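Local coordinates for protein putative sugar ABC transporter (PDB 5ULB) that probably captures methylthioribose-like sugars in the periplasm for uptake by an ABC transporter, and holds a methylseleno-ribose between its two lobes, at residues E281-Y286 with D321-P326; G116-Q121 with L270-K275; E91-I96 with V103-T108; N69-I72 with G78-L81. One frame throughout, in Å; residues are numbered along the deposited sequence.

Contact 1. Residues E281-Y286 with D321-P326; sequences ETPASY and DDFNSP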
loop_
_atom_site.group_PDB
_atom_site.type_symbol
_atom_site.label_atom_id
_atom_site.label_comp_id
_atom_site.label_asym_id
_atom_site.label_seq_id
_atom_site.Cartn_x
_atom_site.Cartn_y
_atom_site.Cartn_z
ATOM N N GLU A 281 -24.346 1.522 7.530
ATOM C CA GLU A 281 -24.100 1.051 6.176
ATOM C C GLU A 281 -22.689 1.312 5.732
ATOM O O GLU A 281 -22.176 2.423 5.985
ATOM C CB GLU A 281 -25.096 1.718 5.225
ATOM C CG GLU A 281 -24.929 1.353 3.762
ATOM C CD GLU A 281 -25.892 2.098 2.830
ATOM O OE1 GLU A 281 -26.610 3.032 3.320
ATOM O OE2 GLU A 281 -25.934 1.688 1.669
ATOM N N THR A 282 -22.087 0.354 5.067
ATOM C CA THR A 282 -20.780 0.470 4.423
ATOM C C THR A 282 -20.836 -0.168 3.044
ATOM O O THR A 282 -21.616 -1.040 2.799
ATOM C CB THR A 282 -19.694 -0.261 5.277
ATOM O OG1 THR A 282 -20.070 -1.605 5.536
ATOM C CG2 THR A 282 -19.374 0.541 6.550
ATOM N N PRO A 283 -20.068 0.364 2.092
ATOM C CA PRO A 283 -20.183 -0.058 0.718
ATOM C C PRO A 283 -19.520 -1.387 0.482
ATOM O O PRO A 283 -18.645 -1.831 1.257
ATOM C CB PRO A 283 -19.440 1.025 -0.036
ATOM C CG PRO A 283 -18.443 1.550 0.919
ATOM C CD PRO A 283 -19.114 1.452 2.268
ATOM N N ALA A 284 -19.828 -2.045 -0.605
ATOM C CA ALA A 284 -19.201 -3.280 -1.011
ATOM C C ALA A 284 -17.717 -3.099 -1.388
ATOM O O ALA A 284 -16.889 -3.987 -1.125
ATOM C CB ALA A 284 -19.955 -3.871 -2.211
ATOM N N SER A 285 -17.410 -1.919 -1.927
ATOM C CA SER A 285 -16.088 -1.658 -2.462
ATOM C C SER A 285 -15.729 -0.197 -2.189
ATOM O O SER A 285 -16.587 0.685 -2.203
ATOM C CB SER A 285 -15.998 -2.003 -3.992
ATOM O OG SER A 285 -14.698 -1.841 -4.548
ATOM N N TYR A 286 -14.433 0.051 -2.120
ATOM C CA TYR A 286 -13.949 1.401 -2.017
ATOM C C TYR A 286 -12.519 1.478 -2.613
ATOM O O TYR A 286 -11.667 0.612 -2.370
ATOM C CB TYR A 286 -13.875 1.881 -0.528
ATOM C CG TYR A 286 -13.358 3.246 -0.289
ATOM C CD1 TYR A 286 -14.136 4.378 -0.580
ATOM C CD2 TYR A 286 -12.016 3.511 0.076
ATOM C CE1 TYR A 286 -13.688 5.639 -0.400
ATOM C CE2 TYR A 286 -11.607 4.773 0.206
ATOM C CZ TYR A 286 -12.430 5.840 0.024
ATOM O OH TYR A 286 -11.942 7.092 0.202
ATOM N N ASP A 321 -12.321 12.601 4.251
ATOM C CA ASP A 321 -13.459 12.577 5.155
ATOM C C ASP A 321 -14.271 11.329 4.968
ATOM O O ASP A 321 -15.298 11.156 5.704
ATOM C CB ASP A 321 -14.345 13.854 5.047
ATOM C CG ASP A 321 -15.094 14.184 6.404
ATOM O OD1 ASP A 321 -16.288 14.580 6.381
ATOM O OD2 ASP A 321 -14.507 14.084 7.513
ATOM N N ASP A 322 -13.923 10.455 4.027
ATOM C CA ASP A 322 -14.722 9.278 3.767
ATOM C C ASP A 322 -14.800 8.367 4.997
ATOM O O ASP A 322 -13.795 8.046 5.676
ATOM C CB ASP A 322 -14.217 8.505 2.560
ATOM C CG ASP A 322 -14.381 9.253 1.228
ATOM O OD1 ASP A 322 -15.185 10.202 1.204
ATOM O OD2 ASP A 322 -13.675 8.908 0.290
ATOM N N PHE A 323 -16.027 8.013 5.342
ATOM C CA PHE A 323 -16.308 7.169 6.473
ATOM C C PHE A 323 -16.017 7.729 7.868
ATOM O O PHE A 323 -15.996 6.980 8.834
ATOM C CB PHE A 323 -15.719 5.720 6.314
ATOM C CG PHE A 323 -15.830 5.203 4.912
ATOM C CD1 PHE A 323 -17.095 4.928 4.436
ATOM C CD2 PHE A 323 -14.763 5.014 4.084
ATOM C CE1 PHE A 323 -17.306 4.491 3.138
ATOM C CE2 PHE A 323 -14.935 4.565 2.787
ATOM C CZ PHE A 323 -16.223 4.333 2.286
ATOM N N ASN A 324 -15.907 9.054 7.926
ATOM C CA ASN A 324 -15.651 9.743 9.185
ATOM C C ASN A 324 -16.959 10.065 9.892
ATOM O O ASN A 324 -17.461 11.151 9.807
ATOM C CB ASN A 324 -14.828 10.999 8.954
ATOM C CG ASN A 324 -13.878 11.245 10.010
ATOM O OD1 ASN A 324 -13.737 12.366 10.419
ATOM N ND2 ASN A 324 -13.232 10.221 10.483
ATOM N N SER A 325 -17.546 9.120 10.617
ATOM C CA SER A 325 -18.766 9.346 11.291
ATOM C C SER A 325 -18.621 10.410 12.397
ATOM O O SER A 325 -17.551 10.530 13.034
ATOM C CB SER A 325 -19.196 8.019 11.939
ATOM O OG SER A 325 -19.514 7.054 10.981
ATOM N N PRO A 326 -19.705 11.167 12.638
ATOM C CA PRO A 326 -19.586 12.218 13.625
ATOM C C PRO A 326 -19.305 11.756 15.038
ATOM O O PRO A 326 -18.683 12.448 15.832
ATOM C CB PRO A 326 -20.921 12.912 13.593
ATOM C CG PRO A 326 -21.719 12.266 12.538
ATOM C CD PRO A 326 -20.969 11.244 11.889
#
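Tyr286 and Asp322 share an unusually short hydrogen bond, 2.5 Å from Tyr286 OH to Asp322 OD2, with the phenol as donor. In the two-lobed periplasmic binding protein fold it ties the start of strand 285-294 to the loop that leads into helix 327-335. The carboxylate oxygen is used on its anti side, away from its twin OD1, and lies in the plane of the phenol ring, at its edge. The carboxylate itself stands almost perpendicular to that ring, the two planes 87° apart.

Beside the bond, Phe323 presents its edge to a face of Tyr286 in a T-shaped stack, with centroids 4.9 Å apart and planes at 74°. Phe323 CE2 rides 3.4 Å above the tyrosine plane, displaced toward the rim on the CD1 side. Tyr286 can offer both face and hydroxyl because its CG lies anti to the backbone N (chi1 178°), sending the ring out from the strand toward the loop.

A type II turn from Asp321 to Asn324 brings the loop's two partners together. Phe323 occupies its third position with a positive phi, and the turn is closed by Asn324 N bonding to Asp321 O. Asp322 O is in turn bonded by Arg271 of helix 262-278, and Leu272 of that helix touches Phe323, so the loop also rests on the helix. Next to the tyrosine, on the same outer end of the phenylalanine ring, Pro283 comes in obliquely, its CD 3.6 Å from Phe323 CE1.

Contact 2. Residues G116-Q121 with L270-K275; sequences GLTVTQ and LRLVAK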
loop_
_atom_site.group_PDB
_atom_site.type_symbol
_atom_site.label_atom_id
_atom_site.label_comp_id
_atom_site.label_asym_id
_atom_site.label_seq_id
_atom_site.Cartn_x
_atom_site.Cartn_y
_atom_site.Cartn_z
ATOM N N GLY A 116 -21.680 -7.966 3.790
ATOM C CA GLY A 116 -21.003 -7.454 4.934
ATOM C C GLY A 116 -19.580 -7.089 4.814
ATOM O O GLY A 116 -19.061 -6.317 5.662
ATOM N N LEU A 117 -18.945 -7.539 3.727
ATOM C CA LEU A 117 -17.531 -7.227 3.459
ATOM C C LEU A 117 -17.443 -5.885 2.715
ATOM O O LEU A 117 -18.234 -5.640 1.820
ATOM C CB LEU A 117 -16.959 -8.360 2.594
ATOM C CG LEU A 117 -15.499 -8.149 2.225
ATOM C CD1 LEU A 117 -14.569 -8.118 3.427
ATOM C CD2 LEU A 117 -15.096 -9.228 1.259
ATOM N N THR A 118 -16.443 -5.088 3.092
ATOM C CA THR A 118 -15.950 -4.108 2.165
ATOM C C THR A 118 -14.601 -4.533 1.632
ATOM O O THR A 118 -13.691 -4.826 2.429
ATOM C CB THR A 118 -15.835 -2.683 2.794
ATOM O OG1 THR A 118 -17.061 -2.295 3.372
ATOM C CG2 THR A 118 -15.342 -1.648 1.805
ATOM N N VAL A 119 -14.394 -4.462 0.290
ATOM C CA VAL A 119 -13.132 -4.672 -0.322
ATOM C C VAL A 119 -12.537 -3.341 -0.713
ATOM O O VAL A 119 -13.217 -2.507 -1.336
ATOM C CB VAL A 119 -13.184 -5.637 -1.507
ATOM C CG1 VAL A 119 -13.739 -7.008 -1.102
ATOM C CG2 VAL A 119 -13.963 -5.074 -2.659
ATOM N N THR A 120 -11.294 -3.088 -0.336
ATOM C CA THR A 120 -10.649 -1.868 -0.635
ATOM C C THR A 120 -9.382 -2.085 -1.424
ATOM O O THR A 120 -8.742 -3.138 -1.321
ATOM C CB THR A 120 -10.374 -1.001 0.604
ATOM O OG1 THR A 120 -9.272 -1.481 1.378
ATOM C CG2 THR A 120 -11.591 -0.831 1.559
ATOM N N GLN A 121 -9.019 -1.092 -2.257
ATOM C CA GLN A 121 -7.849 -1.178 -3.104
ATOM C C GLN A 121 -7.476 0.203 -3.567
ATOM O O GLN A 121 -8.277 1.123 -3.471
ATOM C CB GLN A 121 -8.062 -2.104 -4.282
ATOM C CG GLN A 121 -9.337 -1.830 -5.078
ATOM C CD GLN A 121 -10.673 -2.360 -4.471
ATOM O OE1 GLN A 121 -10.662 -3.374 -3.787
ATOM N NE2 GLN A 121 -11.742 -1.591 -4.571
ATOM N N LEU A 270 -9.896 0.816 9.216
ATOM C CA LEU A 270 -10.394 0.841 10.600
ATOM C C LEU A 270 -11.744 1.515 10.659
ATOM O O LEU A 270 -12.629 1.048 11.348
ATOM C CB LEU A 270 -9.297 1.449 11.525
ATOM C CG LEU A 270 -9.487 1.266 13.004
ATOM C CD1 LEU A 270 -10.526 2.189 13.604
ATOM C CD2 LEU A 270 -9.631 -0.136 13.442
ATOM N N ARG A 271 -11.867 2.703 10.033
ATOM C CA ARG A 271 -13.150 3.423 10.030
ATOM C C ARG A 271 -14.279 2.511 9.536
ATOM O O ARG A 271 -15.401 2.503 10.066
ATOM C CB ARG A 271 -13.087 4.676 9.139
ATOM C CG ARG A 271 -12.147 5.717 9.606
ATOM C CD ARG A 271 -12.187 6.897 8.620
ATOM N NE ARG A 271 -11.104 7.831 8.872
ATOM C CZ ARG A 271 -10.802 8.863 8.087
ATOM N NH1 ARG A 271 -11.494 9.097 7.011
ATOM N NH2 ARG A 271 -9.827 9.662 8.393
ATOM N N LEU A 272 -14.026 1.765 8.452
ATOM C CA LEU A 272 -15.008 0.843 7.907
ATOM C C LEU A 272 -15.445 -0.236 8.898
ATOM O O LEU A 272 -16.600 -0.490 9.050
ATOM C CB LEU A 272 -14.515 0.236 6.574
ATOM C CG LEU A 272 -14.500 1.224 5.390
ATOM C CD1 LEU A 272 -13.555 0.720 4.310
ATOM C CD2 LEU A 272 -15.920 1.323 4.863
ATOM N N VAL A 273 -14.435 -0.835 9.567
ATOM C CA VAL A 273 -14.790 -1.816 10.608
ATOM C C VAL A 273 -15.531 -1.217 11.753
ATOM O O VAL A 273 -16.484 -1.807 12.261
ATOM C CB VAL A 273 -13.520 -2.557 11.028
ATOM C CG1 VAL A 273 -13.770 -3.431 12.231
ATOM C CG2 VAL A 273 -13.017 -3.403 9.928
ATOM N N ALA A 274 -15.163 0.002 12.195
ATOM C CA ALA A 274 -15.904 0.670 13.203
ATOM C C ALA A 274 -17.387 0.871 12.855
ATOM O O ALA A 274 -18.266 0.634 13.666
ATOM C CB ALA A 274 -15.259 1.987 13.531
ATOM N N LYS A 275 -17.627 1.340 11.630
ATOM C CA LYS A 275 -19.024 1.514 11.171
ATOM C C LYS A 275 -19.733 0.166 11.148
ATOM O O LYS A 275 -20.938 0.145 11.484
ATOM C CB LYS A 275 -19.002 2.177 9.803
ATOM C CG LYS A 275 -18.626 3.627 9.817
ATOM C CD LYS A 275 -18.617 4.280 8.435
ATOM C CE LYS A 275 -19.966 4.326 7.757
ATOM N NZ LYS A 275 -20.810 5.292 8.313
#
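No aromatic ring or other flat group lies between Leu272 and the two threonines it meets, Thr118 and Thr120; there are no faces or edges to be matched, and the surface is built from methyl groups. Leu272 CD1 does most of the work. It sits 3.7 Å from Thr120 CG2, the two side chains meeting end to end, and 3.9 Å from Thr118 CG2, where the leucine lies athwart the threonine. The second leucine methyl, CD2, only skirts Thr118, at 4.1 Å from its OG1.

Two residues apart on one strand, both threonines have CB directed at the helix, while Val119 between them points the other way. This is helix-on-sheet packing in the periplasmic binding protein fold: helix 262-278 lies against strand 118-122, whose neighbour in the sheet is strand 285-294. The torsions sort methyl from hydroxyl. In Thr118, CG2 is anti to the backbone N, whereas in Thr120 it is anti to the carbonyl carbon with OG1 at chi1 76°; either way a methyl meets the leucine.

The hydroxyls are spoken for elsewhere. Thr118 OG1 is hydrogen-bonded to Pro283 O and Lys276 NZ, and Thr120 OG1 to Val105 O and Asn269 ND2. With no hydrogen bond spanning the two segments, their direct attraction comes from dispersion and the exclusion of water, and each buried threonine serves a double purpose, methyl to the leucine and hydroxyl to polar partners around it.

Contact 3. Residues E91-I96 with V103-T108; sequences ELVKRI and VSVFDT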
loop_
_atom_site.group_PDB
_atom_site.type_symbol
_atom_site.label_atom_id
_atom_site.label_comp_id
_atom_site.label_asym_id
_atom_site.label_seq_id
_atom_site.Cartn_x
_atom_site.Cartn_y
_atom_site.Cartn_z
ATOM N N GLU A 91 -12.724 -18.086 1.178
ATOM C CA GLU A 91 -13.351 -18.949 2.159
ATOM C C GLU A 91 -12.981 -18.423 3.541
ATOM O O GLU A 91 -13.773 -18.511 4.462
ATOM C CB GLU A 91 -12.906 -20.410 1.973
ATOM C CG GLU A 91 -13.730 -21.038 0.855
ATOM C CD GLU A 91 -15.174 -21.283 1.323
ATOM O OE1 GLU A 91 -16.124 -20.935 0.606
ATOM O OE2 GLU A 91 -15.336 -21.781 2.454
ATOM N N LEU A 92 -11.777 -17.857 3.715
ATOM C CA LEU A 92 -11.371 -17.332 5.034
ATOM C C LEU A 92 -12.302 -16.206 5.465
ATOM O O LEU A 92 -12.824 -16.141 6.560
ATOM C CB LEU A 92 -9.939 -16.791 5.051
ATOM C CG LEU A 92 -8.730 -17.486 5.577
ATOM C CD1 LEU A 92 -7.564 -16.524 5.543
ATOM C CD2 LEU A 92 -9.013 -17.884 6.981
ATOM N N VAL A 93 -12.577 -15.276 4.516
ATOM C CA VAL A 93 -13.478 -14.157 4.779
ATOM C C VAL A 93 -14.879 -14.592 5.000
ATOM O O VAL A 93 -15.573 -14.086 5.882
ATOM C CB VAL A 93 -13.310 -13.066 3.726
ATOM C CG1 VAL A 93 -14.345 -11.954 3.952
ATOM C CG2 VAL A 93 -11.931 -12.472 3.746
ATOM N N LYS A 94 -15.330 -15.572 4.227
ATOM C CA LYS A 94 -16.652 -16.104 4.484
ATOM C C LYS A 94 -16.788 -16.686 5.944
ATOM O O LYS A 94 -17.836 -16.579 6.598
ATOM C CB LYS A 94 -17.110 -17.191 3.511
ATOM C CG LYS A 94 -17.360 -16.615 2.101
ATOM C CD LYS A 94 -17.677 -17.746 1.126
ATOM C CE LYS A 94 -17.923 -17.133 -0.231
ATOM N NZ LYS A 94 -18.245 -18.195 -1.170
ATOM N N ARG A 95 -15.695 -17.288 6.448
ATOM C CA ARG A 95 -15.719 -17.857 7.788
ATOM C C ARG A 95 -15.744 -16.673 8.853
ATOM O O ARG A 95 -16.392 -16.756 9.890
ATOM C CB ARG A 95 -14.513 -18.781 8.004
ATOM C CG ARG A 95 -14.657 -19.697 9.222
ATOM C CD ARG A 95 -13.828 -21.011 9.101
ATOM N NE ARG A 95 -12.560 -20.779 9.696
ATOM C CZ ARG A 95 -12.321 -20.716 11.008
ATOM N NH1 ARG A 95 -11.081 -20.438 11.406
ATOM N NH2 ARG A 95 -13.286 -20.882 11.943
ATOM N N ILE A 96 -15.049 -15.588 8.550
ATOM C CA ILE A 96 -15.040 -14.442 9.432
ATOM C C ILE A 96 -16.469 -13.955 9.538
ATOM O O ILE A 96 -16.989 -13.724 10.626
ATOM C CB ILE A 96 -14.137 -13.323 8.883
ATOM C CG1 ILE A 96 -12.651 -13.754 8.918
ATOM C CG2 ILE A 96 -14.270 -12.039 9.708
ATOM C CD1 ILE A 96 -11.688 -12.787 8.216
ATOM N N VAL A 103 -15.599 -7.063 9.076
ATOM C CA VAL A 103 -14.404 -7.267 8.308
ATOM C C VAL A 103 -14.303 -6.273 7.148
ATOM O O VAL A 103 -15.308 -6.066 6.422
ATOM C CB VAL A 103 -14.240 -8.725 7.844
ATOM C CG1 VAL A 103 -15.511 -9.245 7.154
ATOM C CG2 VAL A 103 -12.985 -8.971 7.038
ATOM N N SER A 104 -13.101 -5.736 6.961
ATOM C CA SER A 104 -12.752 -5.003 5.772
ATOM C C SER A 104 -11.409 -5.586 5.286
ATOM O O SER A 104 -10.565 -5.977 6.112
ATOM C CB SER A 104 -12.624 -3.505 6.046
ATOM O OG SER A 104 -12.380 -2.740 4.912
ATOM N N VAL A 105 -11.172 -5.594 3.954
ATOM C CA VAL A 105 -9.992 -6.090 3.423
ATOM C C VAL A 105 -9.377 -5.084 2.461
ATOM O O VAL A 105 -10.057 -4.246 1.886
ATOM C CB VAL A 105 -10.099 -7.472 2.785
ATOM C CG1 VAL A 105 -10.671 -8.500 3.811
ATOM C CG2 VAL A 105 -10.925 -7.462 1.515
ATOM N N PHE A 106 -8.041 -5.165 2.346
ATOM C CA PHE A 106 -7.255 -4.297 1.466
ATOM C C PHE A 106 -6.369 -5.161 0.583
ATOM O O PHE A 106 -5.687 -6.064 1.093
ATOM C CB PHE A 106 -6.421 -3.329 2.255
ATOM C CG PHE A 106 -5.518 -2.470 1.402
ATOM C CD1 PHE A 106 -6.041 -1.545 0.474
ATOM C CD2 PHE A 106 -4.191 -2.622 1.455
ATOM C CE1 PHE A 106 -5.182 -0.863 -0.346
ATOM C CE2 PHE A 106 -3.355 -1.899 0.622
ATOM C CZ PHE A 106 -3.824 -1.060 -0.343
ATOM N N ASP A 107 -6.367 -4.953 -0.724
ATOM C CA ASP A 107 -5.514 -5.686 -1.653
ATOM C C ASP A 107 -5.603 -7.185 -1.463
ATOM O O ASP A 107 -4.563 -7.868 -1.599
ATOM C CB ASP A 107 -4.045 -5.210 -1.486
ATOM C CG ASP A 107 -3.727 -3.995 -2.307
ATOM O OD1 ASP A 107 -4.565 -3.516 -3.116
ATOM O OD2 ASP A 107 -2.520 -3.533 -2.144
ATOM N N THR A 108 -6.812 -7.654 -1.284
ATOM C CA THR A 108 -7.061 -9.058 -0.992
ATOM C C THR A 108 -7.905 -9.679 -2.080
ATOM O O THR A 108 -8.813 -9.048 -2.606
ATOM C CB THR A 108 -7.690 -9.192 0.432
ATOM O OG1 THR A 108 -6.704 -8.768 1.380
ATOM C CG2 THR A 108 -8.144 -10.588 0.782
#
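Ile96 packs crosswise over Val103, and this is the tight end of the contact. Ile96 CG2 lies 3.8 Å from Val103 CB and 4.0 Å from Val103 CG1, nesting on the branch point of the valine. Farther along its own chain, Ile96 CD1 reaches Val103 CG2 at 4.2 Å. The valine meets it with both branches, since chi1 of 51° sets CG1 in the cleft flanked by its own N and C.

One turn earlier on the helix the fit is looser. The methyl ends of Val93 and Val105 meet head-on, Val93 CG2 being 4.2 Å from Val105 CG1, and the other methyl of Val93, CG1, is 4.4 Å from Val103 CG1. The far side of the helix is solvent-facing: Lys94 has its CB directed away from the strand, and its NZ makes a long salt bridge of 3.9 Å with Glu91 OE1.

At the end of the strand the chain reaches the ligand. Asp107 is part of the sugar pocket, and Phe106 joins it for the beta anomer. Thr108 OG1 bonds back to Phe106 O from well above the carbonyl plane, and also to Gly84 N.

The helix and strand segments run nearly antiparallel, at 158° with their axes 9.9 Å apart, as expected in the beta-alpha-beta unit of strand 78-82, helix 89-98 and strand 102-106. Val93 also touches Leu81 and Ile96 touches Ile79, both of strand 78-82, while Leu92 and Ile96 abut helix 61-73. Strand 102-106 is flanked in the sheet by strand 78-82 on one side and strand 118-122 on the other.

Contact 4. Residues N69-I72 with G78-L81; sequences NQAI and GIIL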
loop_
_atom_site.group_PDB
_atom_site.type_symbol
_atom_site.label_atom_id
_atom_site.label_comp_id
_atom_site.label_asym_id
_atom_site.label_seq_id
_atom_site.Cartn_x
_atom_site.Cartn_y
_atom_site.Cartn_z
ATOM N N ASN A 69 -7.014 -17.516 11.201
ATOM C CA ASN A 69 -7.750 -18.499 11.863
ATOM C C ASN A 69 -7.719 -18.360 13.430
ATOM O O ASN A 69 -8.741 -18.480 14.121
ATOM C CB ASN A 69 -7.268 -19.895 11.476
ATOM C CG ASN A 69 -7.790 -20.315 10.087
ATOM O OD1 ASN A 69 -8.957 -20.018 9.738
ATOM N ND2 ASN A 69 -7.033 -21.088 9.379
ATOM N N GLN A 70 -6.566 -17.994 13.927
ATOM C CA GLN A 70 -6.447 -17.745 15.349
ATOM C C GLN A 70 -7.255 -16.520 15.781
ATOM O O GLN A 70 -7.945 -16.539 16.789
ATOM C CB GLN A 70 -5.031 -17.559 15.752
ATOM C CG GLN A 70 -4.196 -18.831 15.614
ATOM C CD GLN A 70 -2.715 -18.669 15.655
ATOM O OE1 GLN A 70 -2.195 -17.726 16.162
ATOM N NE2 GLN A 70 -2.006 -19.709 15.148
ATOM N N ALA A 71 -7.239 -15.456 14.925
ATOM C CA ALA A 71 -8.071 -14.254 15.288
ATOM C C ALA A 71 -9.562 -14.628 15.303
ATOM O O ALA A 71 -10.305 -14.142 16.135
ATOM C CB ALA A 71 -7.809 -13.164 14.271
ATOM N N ILE A 72 -10.030 -15.429 14.366
ATOM C CA ILE A 72 -11.437 -15.891 14.373
ATOM C C ILE A 72 -11.723 -16.652 15.678
ATOM O O ILE A 72 -12.704 -16.412 16.354
ATOM C CB ILE A 72 -11.757 -16.781 13.158
ATOM C CG1 ILE A 72 -11.654 -15.997 11.853
ATOM C CG2 ILE A 72 -13.089 -17.400 13.260
ATOM C CD1 ILE A 72 -11.621 -16.845 10.575
ATOM N N GLY A 78 -13.535 -7.266 15.232
ATOM C CA GLY A 78 -13.335 -7.007 13.832
ATOM C C GLY A 78 -12.015 -7.458 13.370
ATOM O O GLY A 78 -11.057 -7.629 14.211
ATOM N N ILE A 79 -11.866 -7.701 12.069
ATOM C CA ILE A 79 -10.649 -8.141 11.423
ATOM C C ILE A 79 -10.409 -7.300 10.188
ATOM O O ILE A 79 -11.365 -7.028 9.441
ATOM C CB ILE A 79 -10.695 -9.634 11.100
ATOM C CG1 ILE A 79 -10.651 -10.502 12.366
ATOM C CG2 ILE A 79 -9.554 -10.040 10.144
ATOM C CD1 ILE A 79 -10.850 -11.971 12.217
ATOM N N ILE A 80 -9.187 -6.911 9.987
ATOM C CA ILE A 80 -8.716 -6.300 8.732
ATOM C C ILE A 80 -7.702 -7.205 8.132
ATOM O O ILE A 80 -6.723 -7.560 8.800
ATOM C CB ILE A 80 -8.151 -4.875 8.967
ATOM C CG1 ILE A 80 -9.262 -3.933 9.480
ATOM C CG2 ILE A 80 -7.533 -4.283 7.690
ATOM C CD1 ILE A 80 -8.696 -2.656 10.080
ATOM N N LEU A 81 -7.849 -7.579 6.819
ATOM C CA LEU A 81 -6.837 -8.290 6.086
ATOM C C LEU A 81 -6.181 -7.412 5.074
ATOM O O LEU A 81 -6.835 -6.550 4.484
ATOM C CB LEU A 81 -7.409 -9.499 5.377
ATOM C CG LEU A 81 -8.232 -10.530 6.180
ATOM C CD1 LEU A 81 -8.599 -11.706 5.349
ATOM C CD2 LEU A 81 -7.432 -10.903 7.440
#
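Ile79 meets Ala71 and Ile72 through a single atom, its terminal methyl CD1, and the apolar contact between strand and helix rests on that point. Ile79 CD1 lies 3.9 Å from Ala71 CB and 4.1 Å from Ile72 CG1, so it fits against two consecutive helix residues. At the alanine the backbones are nearest, the CA atoms of Ala71 and Ile79 7.7 Å apart. Ile79 gets there with an extended chain: CG1 is anti to its carbonyl carbon, and chi2 of 173° carries CD1 straight on toward the helix. Ile72 takes it broadside, the two isoleucines lying nearly perpendicular and the methylene CG1 being the part that touches.

Helix 61-73 connects strand 51-56 to strand 78-82 in the parallel part of the sheet, in one lobe of the periplasmic binding protein fold. Strand 21-26 lies between those two strands, so the crossover passes over it. Ala71 accordingly also rests on Ala23 of the intervening strand, and Ile79 on Ile25.

Hydrogen bonding between strands fixes the position of Ile79. Its backbone is bonded to Ala102 and Ser104 of strand 102-106, while Gly78 and Ile80 pair with Ala23 on the other side. Between the two segments themselves there is no hydrogen bond.

Polar side-chain bonding belongs to the outer part of the helix. Asn69, whose CB points away from the strand, accepts a hydrogen bond at OD1 from Arg95 NH1 of helix 89-98, linking neighbouring helices.

Overall arrangement
All four contacts reach one mixed sheet, and they follow its strand order: strands 78-82, 102-106, 118-122 and 285-294 are successive neighbours carrying contacts 4, 3, 2 and 1. Adjacent centres are about 8 Å (4 and 3), 10 Å (3 and 2) and 7 Å (2 and 1) apart, whereas the centres of contacts 1 and 4 are about 20 Å apart and the two do not touch. Contacts 3 and 2 join through backbone bonds such as Thr120 N to Val105 O, 2.8 Å, and contact 2 packs on contact 4 where Val273 meets Ile80. Contact 3 alone supplies pocket residues, at its strand end; the Thr120 side chain lies about 9 Å from the beta anomer and that of Tyr286 about 13 Å.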